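Lipid Binding Protein (Caenorhabditis elegans, PDB 6C1Z) binds unsaturated fatty acids, oleic acid among them, and carries them from the lysosome to the nucleus, where it activates transcription of genes that promote longevity. Local coordinates at residues E18-Y23 with K35-T40; K25-G30 with Y124-V129; E81-T86 with D100-N105; K94-Q99 with V110-L115. All coordinates share one frame; numbering follows the deposited sequence.

Contact 1: residues E18-Y23 with K35-T40; sequences ENFEEY and KAASLT. With SO4 (sulfate ion), chain C.
The helix-turn-helix lid of the fatty-acid-binding protein fold closes on itself here, where Phe20 and Glu21 in the first turn of helix 20-27 meet Ser38 and Ala37 near the end of helix 31-39. Phe20 turns the edge of its ring to the second helix: CD2 lies 3.8 Å from Ser38 CA, and CE2 stands 3.8 Å from Ala37 O, which sits in the ring plane. With CG anti to the backbone N (chi1 -176°), the flat ring slips its thin edge against the backbone of Ala37 and Ser38, and it also forms a cation-pi pair with Arg133. Small Ala37 and Ser38 let the helices come close, Glu21 and Ser38 standing 5.6 Å apart between CA atoms. Glu21 stretches alongside, its OE1 3.5 Å from Ser38 OG, a near approach only, as that hydroxyl is turned to carbonyls of its own helix, Arg34 O among them. At the start of helix 20-27 a sulfate, probably from the crystallisation liquor, accepts nearly straight hydrogen bonds from Phe20 N to its O2 and from Glu21 N to its O3, both 2.9 Å; the helix dipole would probably favour an anion there. Two short helices packed in this way form the characteristic cap over the barrel of this family.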
# COMPACT_ATOMS: atom_id res chain seq x y z
N GLU A 18 -6.43 -1.80 11.39
CA GLU A 18 -7.44 -2.82 11.62
C GLU A 18 -7.19 -3.95 10.62
O GLU A 18 -7.07 -3.69 9.42
CB GLU A 18 -8.84 -2.22 11.37
CG GLU A 18 -9.96 -2.76 12.23
CD GLU A 18 -11.31 -2.17 11.85
OE1 GLU A 18 -11.48 -1.79 10.67
OE2 GLU A 18 -12.20 -2.08 12.72
N ASN A 19 -7.09 -5.18 11.11
CA ASN A 19 -7.00 -6.37 10.27
C ASN A 19 -5.71 -6.46 9.44
O ASN A 19 -5.65 -7.21 8.46
CB ASN A 19 -8.23 -6.52 9.36
CG ASN A 19 -9.42 -7.07 10.08
OD1 ASN A 19 -9.36 -7.42 11.25
ND2 ASN A 19 -10.54 -7.16 9.37
N PHE A 20 -4.65 -5.74 9.80
CA PHE A 20 -3.43 -5.84 9.00
C PHE A 20 -2.78 -7.21 9.12
O PHE A 20 -2.41 -7.82 8.10
CB PHE A 20 -2.44 -4.72 9.35
CG PHE A 20 -1.20 -4.70 8.50
CD1 PHE A 20 -1.27 -4.77 7.11
CD2 PHE A 20 0.04 -4.58 9.07
CE1 PHE A 20 -0.13 -4.72 6.33
CE2 PHE A 20 1.19 -4.54 8.29
CZ PHE A 20 1.09 -4.61 6.92
N GLU A 21 -2.61 -7.72 10.35
CA GLU A 21 -2.03 -9.04 10.51
C GLU A 21 -2.88 -10.10 9.81
O GLU A 21 -2.33 -11.03 9.19
CB GLU A 21 -1.88 -9.36 12.01
CG GLU A 21 -1.18 -10.68 12.30
CD GLU A 21 -0.95 -10.94 13.79
OE1 GLU A 21 -1.05 -9.99 14.59
OE2 GLU A 21 -0.66 -12.10 14.15
N GLU A 22 -4.21 -9.97 9.88
CA GLU A 22 -5.12 -10.91 9.21
C GLU A 22 -4.99 -10.82 7.70
O GLU A 22 -5.05 -11.84 7.01
CB GLU A 22 -6.56 -10.62 9.65
CG GLU A 22 -6.87 -11.02 11.08
CD GLU A 22 -6.79 -12.52 11.32
OE1 GLU A 22 -6.92 -13.30 10.34
OE2 GLU A 22 -6.60 -12.92 12.48
N TYR A 23 -4.82 -9.61 7.17
CA TYR A 23 -4.54 -9.44 5.74
C TYR A 23 -3.24 -10.13 5.34
O TYR A 23 -3.18 -10.84 4.33
CB TYR A 23 -4.53 -7.94 5.37
CG TYR A 23 -3.89 -7.72 4.04
CD1 TYR A 23 -4.59 -7.93 2.86
CD2 TYR A 23 -2.56 -7.36 3.96
CE1 TYR A 23 -3.98 -7.77 1.64
CE2 TYR A 23 -1.93 -7.21 2.75
CZ TYR A 23 -2.64 -7.45 1.58
OH TYR A 23 -1.99 -7.30 0.38
N LYS A 35 3.42 -10.99 12.42
CA LYS A 35 3.40 -10.40 13.76
C LYS A 35 4.33 -9.19 13.83
O LYS A 35 3.93 -8.11 14.28
CB LYS A 35 3.81 -11.47 14.78
CG LYS A 35 4.05 -10.98 16.20
CD LYS A 35 2.75 -10.73 16.95
CE LYS A 35 3.01 -10.56 18.44
NZ LYS A 35 3.56 -11.80 19.08
N ALA A 36 5.58 -9.35 13.39
CA ALA A 36 6.54 -8.25 13.44
C ALA A 36 6.09 -7.08 12.57
O ALA A 36 6.19 -5.91 12.98
CB ALA A 36 7.90 -8.74 12.96
N ALA A 37 5.59 -7.37 11.36
CA ALA A 37 5.21 -6.30 10.47
C ALA A 37 4.03 -5.51 11.03
O ALA A 37 3.95 -4.30 10.83
CB ALA A 37 4.84 -6.86 9.10
N SER A 38 3.12 -6.19 11.73
CA SER A 38 1.93 -5.52 12.25
C SER A 38 2.21 -4.73 13.52
O SER A 38 1.41 -3.86 13.89
CB SER A 38 0.80 -6.53 12.49
OG SER A 38 1.12 -7.42 13.54
N LEU A 39 3.33 -4.99 14.20
CA LEU A 39 3.66 -4.23 15.39
C LEU A 39 4.21 -2.84 15.08
O LEU A 39 4.16 -1.96 15.95
CB LEU A 39 4.65 -5.00 16.26
CG LEU A 39 4.04 -6.09 17.13
CD1 LEU A 39 5.14 -6.92 17.75
CD2 LEU A 39 3.16 -5.48 18.22
N THR A 40 4.74 -2.61 13.89
CA THR A 40 5.35 -1.33 13.59
C THR A 40 4.29 -0.28 13.28
O THR A 40 3.13 -0.59 12.97
CB THR A 40 6.26 -1.42 12.37
OG1 THR A 40 5.47 -1.72 11.22
CG2 THR A 40 7.33 -2.48 12.57
S SO4 C . -3.62 -4.87 13.19
O1 SO4 C . -2.41 -4.17 13.61
O2 SO4 C . -4.23 -4.07 12.12
O3 SO4 C . -3.30 -6.22 12.76
O4 SO4 C . -4.52 -4.90 14.35

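Contact 2: residues K25-G30 with Y124-V129; sequences KEIGVG and YQSGSV
Glu26 lays its aliphatic stem over the end of strand 119-126 and the turn that follows it. Its CG rests 3.4 Å from Ser126 O, while its CB lies 3.9 Å from Val129 CG2, the two side chains running past one another, oppositely directed. The chain bends at its second torsion (chi2 72°), which brings the carboxylate round to the turn, with OE2 3.7 Å from Gly127 CA. Glutamate suits this place because its methylene groups pack on Val129 while the carboxylate stays near the surface, beside the turn. One water bridges the two segments, giving a hydrogen bond of 2.8 Å to Ser126 OG and a weak, long one to Glu26 OE2. The serine hydroxyl is also hydrogen-bonded to Ser108 O.

Next along the helix, Ile27 sets its CG2 branch 3.6 Å from both CB and OG of Ser126, so that a small side chain on the strand receives a branched one from the helix. This is where the lid of the fatty-acid-binding protein fold meets the barrel wall: helix 20-27 ends over the hairpin between strands 119-126 and 129-137. Glycine serves both backbones. Gly28, at positive phi (104°), ends the helix in a Schellman motif, and Gly127 takes positive phi in the type II' turn from Ser126 to Val129. Those two end residues exchange backbone hydrogen bonds in both directions. Lys25 to Gly30 belong to a probable nuclear localization signal, as in relatives, which runs on into helix 31-39.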
# COMPACT_ATOMS: atom_id res chain seq x y z
N LYS A 25 -1.81 -12.63 6.83
CA LYS A 25 -2.05 -14.07 6.88
C LYS A 25 -2.77 -14.52 5.62
O LYS A 25 -2.41 -15.54 5.02
CB LYS A 25 -2.87 -14.43 8.12
CG LYS A 25 -3.13 -15.92 8.32
CD LYS A 25 -3.86 -16.16 9.63
CE LYS A 25 -4.23 -17.61 9.83
NZ LYS A 25 -5.09 -17.75 11.03
N GLU A 26 -3.78 -13.77 5.19
CA GLU A 26 -4.56 -14.16 4.03
C GLU A 26 -3.70 -14.25 2.78
O GLU A 26 -3.90 -15.14 1.95
CB GLU A 26 -5.72 -13.17 3.85
CG GLU A 26 -6.60 -13.39 2.64
CD GLU A 26 -7.49 -14.60 2.78
OE1 GLU A 26 -7.59 -15.15 3.90
OE2 GLU A 26 -8.09 -15.00 1.77
N ILE A 27 -2.72 -13.35 2.62
CA ILE A 27 -1.90 -13.35 1.41
C ILE A 27 -0.71 -14.30 1.51
O ILE A 27 0.06 -14.43 0.55
CB ILE A 27 -1.43 -11.96 0.95
CG1 ILE A 27 -0.48 -11.34 1.98
CG2 ILE A 27 -2.63 -11.03 0.71
CD1 ILE A 27 0.31 -10.16 1.44
N GLY A 28 -0.57 -15.02 2.62
CA GLY A 28 0.40 -16.08 2.72
C GLY A 28 1.64 -15.77 3.52
O GLY A 28 2.60 -16.54 3.44
N VAL A 29 1.65 -14.69 4.29
CA VAL A 29 2.83 -14.35 5.08
C VAL A 29 2.84 -15.20 6.34
O VAL A 29 1.80 -15.43 6.96
CB VAL A 29 2.80 -12.85 5.43
CG1 VAL A 29 4.00 -12.51 6.32
CG2 VAL A 29 2.81 -12.03 4.16
N GLY A 30 4.04 -15.69 6.72
CA GLY A 30 4.19 -16.53 7.90
C GLY A 30 4.00 -15.77 9.20
O GLY A 30 3.95 -14.55 9.26
N TYR A 124 -6.25 -2.45 2.29
CA TYR A 124 -5.61 -3.55 1.60
C TYR A 124 -6.59 -4.71 1.63
O TYR A 124 -6.99 -5.17 2.71
CB TYR A 124 -4.30 -3.99 2.27
CG TYR A 124 -3.38 -2.91 2.78
CD1 TYR A 124 -3.26 -1.69 2.13
CD2 TYR A 124 -2.61 -3.12 3.92
CE1 TYR A 124 -2.42 -0.71 2.61
CE2 TYR A 124 -1.77 -2.15 4.39
CZ TYR A 124 -1.69 -0.95 3.73
OH TYR A 124 -0.84 0.03 4.23
N GLN A 125 -6.99 -5.16 0.45
CA GLN A 125 -8.00 -6.20 0.31
C GLN A 125 -7.42 -7.40 -0.41
O GLN A 125 -6.78 -7.25 -1.45
CB GLN A 125 -9.13 -5.58 -0.49
CG GLN A 125 -10.11 -6.53 -1.15
CD GLN A 125 -11.11 -5.78 -2.02
OE1 GLN A 125 -11.78 -4.86 -1.56
NE2 GLN A 125 -11.17 -6.14 -3.29
N SER A 126 -7.65 -8.59 0.15
CA SER A 126 -7.40 -9.85 -0.55
C SER A 126 -8.36 -10.90 -0.02
O SER A 126 -8.57 -10.99 1.20
CB SER A 126 -5.95 -10.34 -0.35
OG SER A 126 -5.70 -11.49 -1.12
N GLY A 127 -8.98 -11.64 -0.93
CA GLY A 127 -9.92 -12.68 -0.53
C GLY A 127 -11.02 -12.11 0.34
O GLY A 127 -11.61 -11.08 0.01
N SER A 128 -11.23 -12.72 1.49
CA SER A 128 -12.28 -12.30 2.41
C SER A 128 -11.84 -11.20 3.37
O SER A 128 -12.61 -10.83 4.25
CB SER A 128 -12.76 -13.50 3.22
OG SER A 128 -11.70 -13.98 4.02
N VAL A 129 -10.62 -10.67 3.23
CA VAL A 129 -10.08 -9.76 4.24
C VAL A 129 -9.88 -8.37 3.66
O VAL A 129 -9.26 -8.20 2.61
CB VAL A 129 -8.77 -10.28 4.84
CG1 VAL A 129 -8.25 -9.30 5.93
CG2 VAL A 129 -8.97 -11.67 5.41
O HOH W 1 -6.73 -14.05 -1.28

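Contact 3: residues E81-T86 with D100-N105; sequences ERSYNT and DKIKEN. With SO4 (sulfate ion), chain B.
Two backbone hydrogen bonds between Asn85 and Asp100 tie the strands together: Asn85 N gives one to Asp100 O at 2.9 Å, and Asp100 N returns one to Asn85 O at 2.8 Å. They make this an antiparallel hydrogen-bonded pair. The first donor lies in the plane of its carbonyl, whereas the second stands 38° above it. Beyond this pair the strands separate and water takes over. One molecule gives a hydrogen bond to Ser83 O and receives one from Ile102 N, a second joins Asn85 ND2 to Lys101 O, and a third links Arg82 NH1 to Asn105 O.

In segment 100-105 Lys101 extends beyond CG, and the loop turns back so that Glu104 O meets its NZ in a hydrogen bond of 2.6 Å. A lysine is long enough to span from the strand to that carbonyl; NZ also bonds, at 3.2 Å, to O3 of a sulfate that probably came from the crystallisation liquor.

Packing completes the contact. Ile102 lies roughly perpendicular to Asn85, with CG1 3.5 Å from Asn85 ND2, and its CD1 lies 3.7 Å from Ser83 O, so the isoleucine covers the backbone between Ser83 and Asn85. Tyr84 turns the edge of its ring to the other strand, with CD2 3.6 Å from Asp100 O; its hydroxyl is bonded to Asp80. The arrangement is that of neighbouring strands in an antiparallel beta barrel, here hairpin 83-91/94-101 parting at its open end, where 94-101 runs out into a loop.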
# COMPACT_ATOMS: atom_id res chain seq x y z
N GLU A 81 8.40 -10.54 -0.79
CA GLU A 81 9.44 -11.10 -1.64
C GLU A 81 8.89 -11.90 -2.81
O GLU A 81 9.66 -12.51 -3.56
CB GLU A 81 10.48 -11.91 -0.85
CG GLU A 81 11.28 -11.08 0.14
CD GLU A 81 12.14 -11.91 1.07
OE1 GLU A 81 12.11 -13.16 0.96
OE2 GLU A 81 12.85 -11.32 1.91
N ARG A 82 7.57 -11.90 -3.00
CA ARG A 82 6.95 -12.48 -4.18
C ARG A 82 6.79 -11.40 -5.24
O ARG A 82 6.70 -10.21 -4.94
CB ARG A 82 5.59 -13.09 -3.84
CG ARG A 82 5.69 -14.26 -2.88
CD ARG A 82 4.34 -14.76 -2.41
NE ARG A 82 4.52 -16.01 -1.69
CZ ARG A 82 3.56 -16.69 -1.08
NH1 ARG A 82 2.31 -16.25 -1.07
NH2 ARG A 82 3.85 -17.83 -0.45
N SER A 83 6.75 -11.84 -6.49
CA SER A 83 6.58 -10.95 -7.62
C SER A 83 5.13 -10.94 -8.07
O SER A 83 4.46 -11.98 -8.07
CB SER A 83 7.47 -11.37 -8.79
OG SER A 83 7.26 -12.74 -9.09
N TYR A 84 4.66 -9.77 -8.46
CA TYR A 84 3.28 -9.56 -8.86
C TYR A 84 3.27 -8.71 -10.12
O TYR A 84 4.22 -7.97 -10.40
CB TYR A 84 2.46 -8.85 -7.76
CG TYR A 84 2.37 -9.64 -6.48
CD1 TYR A 84 3.36 -9.55 -5.51
CD2 TYR A 84 1.31 -10.48 -6.24
CE1 TYR A 84 3.27 -10.27 -4.34
CE2 TYR A 84 1.21 -11.20 -5.07
CZ TYR A 84 2.19 -11.09 -4.13
OH TYR A 84 2.11 -11.82 -2.96
N ASN A 85 2.15 -8.76 -10.85
CA ASN A 85 1.91 -7.83 -11.95
C ASN A 85 0.99 -6.76 -11.38
O ASN A 85 -0.17 -7.03 -11.05
CB ASN A 85 1.24 -8.52 -13.14
CG ASN A 85 2.23 -9.31 -13.98
OD1 ASN A 85 3.26 -8.80 -14.38
ND2 ASN A 85 1.90 -10.57 -14.24
N THR A 86 1.52 -5.55 -11.21
CA THR A 86 0.82 -4.48 -10.51
C THR A 86 0.45 -3.35 -11.47
O THR A 86 1.21 -3.02 -12.39
CB THR A 86 1.68 -3.97 -9.36
OG1 THR A 86 1.83 -5.04 -8.40
CG2 THR A 86 1.04 -2.77 -8.69
N ASP A 100 -1.64 -8.14 -8.94
CA ASP A 100 -2.11 -9.42 -9.46
C ASP A 100 -1.06 -10.52 -9.28
O ASP A 100 0.11 -10.35 -9.65
CB ASP A 100 -2.47 -9.32 -10.94
CG ASP A 100 -3.70 -8.47 -11.21
OD1 ASP A 100 -4.51 -8.24 -10.30
OD2 ASP A 100 -3.87 -8.05 -12.38
N LYS A 101 -1.48 -11.64 -8.72
CA LYS A 101 -0.57 -12.76 -8.56
C LYS A 101 -0.08 -13.25 -9.91
O LYS A 101 -0.74 -13.09 -10.95
CB LYS A 101 -1.22 -13.90 -7.78
CG LYS A 101 -2.35 -14.62 -8.48
CD LYS A 101 -2.88 -15.73 -7.59
CE LYS A 101 -4.02 -16.49 -8.24
NZ LYS A 101 -4.51 -17.56 -7.34
N ILE A 102 1.11 -13.83 -9.89
CA ILE A 102 1.69 -14.51 -11.03
C ILE A 102 1.63 -16.03 -10.86
O ILE A 102 1.18 -16.75 -11.76
CB ILE A 102 3.14 -14.03 -11.28
CG1 ILE A 102 3.12 -12.55 -11.66
CG2 ILE A 102 3.82 -14.86 -12.38
CD1 ILE A 102 4.48 -11.90 -11.74
N LYS A 103 2.05 -16.52 -9.70
CA LYS A 103 1.95 -17.94 -9.38
C LYS A 103 0.59 -18.23 -8.78
O LYS A 103 0.07 -17.45 -7.96
CB LYS A 103 3.05 -18.32 -8.39
CG LYS A 103 4.48 -18.14 -8.95
CD LYS A 103 4.71 -18.90 -10.26
CE LYS A 103 6.14 -18.75 -10.80
NZ LYS A 103 6.33 -17.53 -11.64
N GLU A 104 0.01 -19.37 -9.18
CA GLU A 104 -1.40 -19.64 -8.90
C GLU A 104 -1.67 -19.76 -7.41
O GLU A 104 -2.75 -19.40 -6.94
CB GLU A 104 -1.81 -20.91 -9.66
CG GLU A 104 -3.26 -21.36 -9.49
CD GLU A 104 -4.25 -20.38 -10.06
OE1 GLU A 104 -3.83 -19.35 -10.63
OE2 GLU A 104 -5.47 -20.63 -9.93
N ASN A 105 -0.68 -20.24 -6.64
CA ASN A 105 -0.83 -20.44 -5.21
C ASN A 105 -0.63 -19.16 -4.42
O ASN A 105 -0.78 -19.18 -3.19
CB ASN A 105 0.18 -21.48 -4.72
CG ASN A 105 1.61 -21.09 -5.04
OD1 ASN A 105 1.91 -20.61 -6.14
ND2 ASN A 105 2.51 -21.29 -4.09
S SO4 B . -6.79 -14.58 -5.59
O1 SO4 B . -6.28 -14.11 -6.88
O2 SO4 B . -8.23 -14.80 -5.68
O3 SO4 B . -6.11 -15.81 -5.21
O4 SO4 B . -6.47 -13.58 -4.57
O HOH W 2 0.41 -18.27 -0.46
O HOH W 3 2.71 -14.03 -7.86
O HOH W 4 -0.64 -11.63 -13.39

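Contact 4: residues K94-Q99 with V110-L115; sequences KFISHQ and VFTTWL
Strands 94-99 and 110-115 run antiparallel, 4.7 Å apart at their axes and 168° between directions, with hydrogen-bonded pairs Phe95-Thr113 and Ser97-Phe111. Ser97 N reaches Phe111 O at 2.8 Å, and of the four backbone bonds the one from Phe95 N to Thr113 O is the most bent, at 140°. On the face of Ile96, His98, Val110 and Thr112, Val110 stands between two neighbours: CG1 lies 4.0 Å from Ile96 CG2, and CG2 lies 3.6 Å from His98 CD2. Beta-branched residues fit such an extended wall. Lys94 runs alongside Trp114, its CE over the face of the five-membered ring in a CH-pi contact 4.3 Å from the centroid; the indole NE1 is bonded to Glu116. On the other face the Phe111 ring points its edge at Ser97 CB and at the Gln99 amide, whose plane is turned 86° from it and whose NE2 approaches Phe111 CE2 to 3.6 Å. That amide also gives a hydrogen bond to Glu76. Phe95, on the same face, meets Phe90, Phe8, Phe55 and Trp53 edge-to-face, consistent with a side looking into the barrel. In this fatty-acid-binding protein barrel the hairpin is flanked by strand 83-91, paired with 94-101, and by 119-126, paired with 109-116.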
# COMPACT_ATOMS: atom_id res chain seq x y z
N LYS A 94 -8.65 8.84 -5.89
CA LYS A 94 -8.00 7.79 -5.11
C LYS A 94 -6.97 7.07 -5.95
O LYS A 94 -7.16 6.86 -7.15
CB LYS A 94 -9.01 6.74 -4.64
CG LYS A 94 -10.26 7.30 -4.01
CD LYS A 94 -11.07 6.20 -3.36
CE LYS A 94 -12.23 6.77 -2.53
NZ LYS A 94 -13.18 7.55 -3.37
N PHE A 95 -5.85 6.70 -5.32
CA PHE A 95 -4.91 5.76 -5.94
C PHE A 95 -5.38 4.33 -5.71
O PHE A 95 -5.67 3.94 -4.57
CB PHE A 95 -3.49 5.88 -5.36
CG PHE A 95 -2.73 7.10 -5.79
CD1 PHE A 95 -2.79 8.27 -5.06
CD2 PHE A 95 -1.89 7.05 -6.90
CE1 PHE A 95 -2.06 9.37 -5.43
CE2 PHE A 95 -1.15 8.14 -7.28
CZ PHE A 95 -1.23 9.32 -6.54
N ILE A 96 -5.52 3.56 -6.78
CA ILE A 96 -5.97 2.18 -6.71
C ILE A 96 -4.90 1.32 -7.34
O ILE A 96 -4.55 1.51 -8.52
CB ILE A 96 -7.29 1.98 -7.44
CG1 ILE A 96 -8.34 2.95 -6.89
CG2 ILE A 96 -7.74 0.54 -7.30
CD1 ILE A 96 -9.66 2.90 -7.65
N SER A 97 -4.34 0.39 -6.57
CA SER A 97 -3.36 -0.57 -7.07
C SER A 97 -3.95 -1.98 -7.12
O SER A 97 -4.42 -2.51 -6.11
CB SER A 97 -2.12 -0.55 -6.20
OG SER A 97 -1.21 -1.51 -6.73
N HIS A 98 -3.94 -2.58 -8.32
CA HIS A 98 -4.26 -3.99 -8.50
C HIS A 98 -2.96 -4.76 -8.54
O HIS A 98 -2.19 -4.66 -9.50
CB HIS A 98 -5.08 -4.21 -9.76
CG HIS A 98 -6.51 -3.80 -9.59
ND1 HIS A 98 -6.94 -2.49 -9.70
CD2 HIS A 98 -7.60 -4.53 -9.24
CE1 HIS A 98 -8.25 -2.44 -9.48
NE2 HIS A 98 -8.66 -3.66 -9.18
N GLN A 99 -2.69 -5.51 -7.48
CA GLN A 99 -1.47 -6.30 -7.36
C GLN A 99 -1.89 -7.73 -7.70
O GLN A 99 -2.43 -8.44 -6.85
CB GLN A 99 -0.92 -6.17 -5.94
CG GLN A 99 0.40 -6.95 -5.77
CD GLN A 99 0.90 -6.92 -4.34
OE1 GLN A 99 0.47 -7.71 -3.49
NE2 GLN A 99 1.82 -6.00 -4.07
N VAL A 110 -5.93 -5.73 -3.73
CA VAL A 110 -6.26 -4.39 -4.20
C VAL A 110 -5.97 -3.42 -3.07
O VAL A 110 -6.47 -3.60 -1.96
CB VAL A 110 -7.73 -4.26 -4.63
CG1 VAL A 110 -8.02 -2.84 -5.11
CG2 VAL A 110 -8.02 -5.24 -5.73
N PHE A 111 -5.17 -2.39 -3.37
CA PHE A 111 -4.83 -1.35 -2.41
C PHE A 111 -5.48 -0.05 -2.84
O PHE A 111 -5.41 0.33 -4.00
CB PHE A 111 -3.33 -1.15 -2.34
CG PHE A 111 -2.55 -2.42 -2.14
CD1 PHE A 111 -2.75 -3.22 -1.03
CD2 PHE A 111 -1.64 -2.83 -3.08
CE1 PHE A 111 -2.01 -4.40 -0.86
CE2 PHE A 111 -0.91 -4.01 -2.91
CZ PHE A 111 -1.09 -4.77 -1.80
N THR A 112 -6.15 0.62 -1.91
CA THR A 112 -6.79 1.90 -2.21
C THR A 112 -6.26 2.92 -1.24
O THR A 112 -6.25 2.66 -0.03
CB THR A 112 -8.31 1.78 -2.08
OG1 THR A 112 -8.76 0.69 -2.90
CG2 THR A 112 -8.98 3.07 -2.55
N THR A 113 -5.81 4.07 -1.76
CA THR A 113 -5.28 5.15 -0.93
C THR A 113 -6.06 6.40 -1.25
O THR A 113 -6.19 6.79 -2.41
CB THR A 113 -3.79 5.35 -1.20
OG1 THR A 113 -3.09 4.12 -0.97
CG2 THR A 113 -3.19 6.38 -0.31
N TRP A 114 -6.57 7.05 -0.21
CA TRP A 114 -7.41 8.22 -0.42
C TRP A 114 -7.25 9.17 0.76
O TRP A 114 -6.70 8.82 1.80
CB TRP A 114 -8.87 7.84 -0.74
CG TRP A 114 -9.73 7.42 0.41
CD1 TRP A 114 -10.67 8.19 1.06
CD2 TRP A 114 -9.77 6.13 1.04
NE1 TRP A 114 -11.25 7.46 2.06
CE2 TRP A 114 -10.77 6.18 2.04
CE3 TRP A 114 -9.08 4.92 0.84
CZ2 TRP A 114 -11.05 5.11 2.87
CZ3 TRP A 114 -9.39 3.84 1.64
CH2 TRP A 114 -10.37 3.94 2.65
N LEU A 115 -7.74 10.39 0.58
CA LEU A 115 -7.66 11.43 1.60
C LEU A 115 -9.04 11.77 2.14
O LEU A 115 -10.01 11.86 1.38
CB LEU A 115 -7.01 12.70 1.04
CG LEU A 115 -5.61 12.58 0.46
CD1 LEU A 115 -5.11 13.92 -0.03
CD2 LEU A 115 -4.66 12.01 1.49
O HOH W 5 -3.27 2.61 -3.22

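Contacts 1 and 2 share helix 20-27, their centres about 11 Å apart, and together join the two lid helices to each other and to the barrel. Contacts 3 and 4 share strand 94-101, about 17 Å apart between centres, and link three successive strands, 83-91, 94-101 and 109-116. Contact 4 touches contact 2 through the adjoining strands 109-116 and 119-126; contact 3 touches it where Arg82 meets Ile27 O. Contacts 3 and 4, whose segments alternate along the chain, both involve residues inside the loop that contact 2 closes. Contact 1 crosses contact 2: the lid lies early in the chain and packs on a hairpin near its C-terminal end, capping the barrel that in this family encloses the fatty acid.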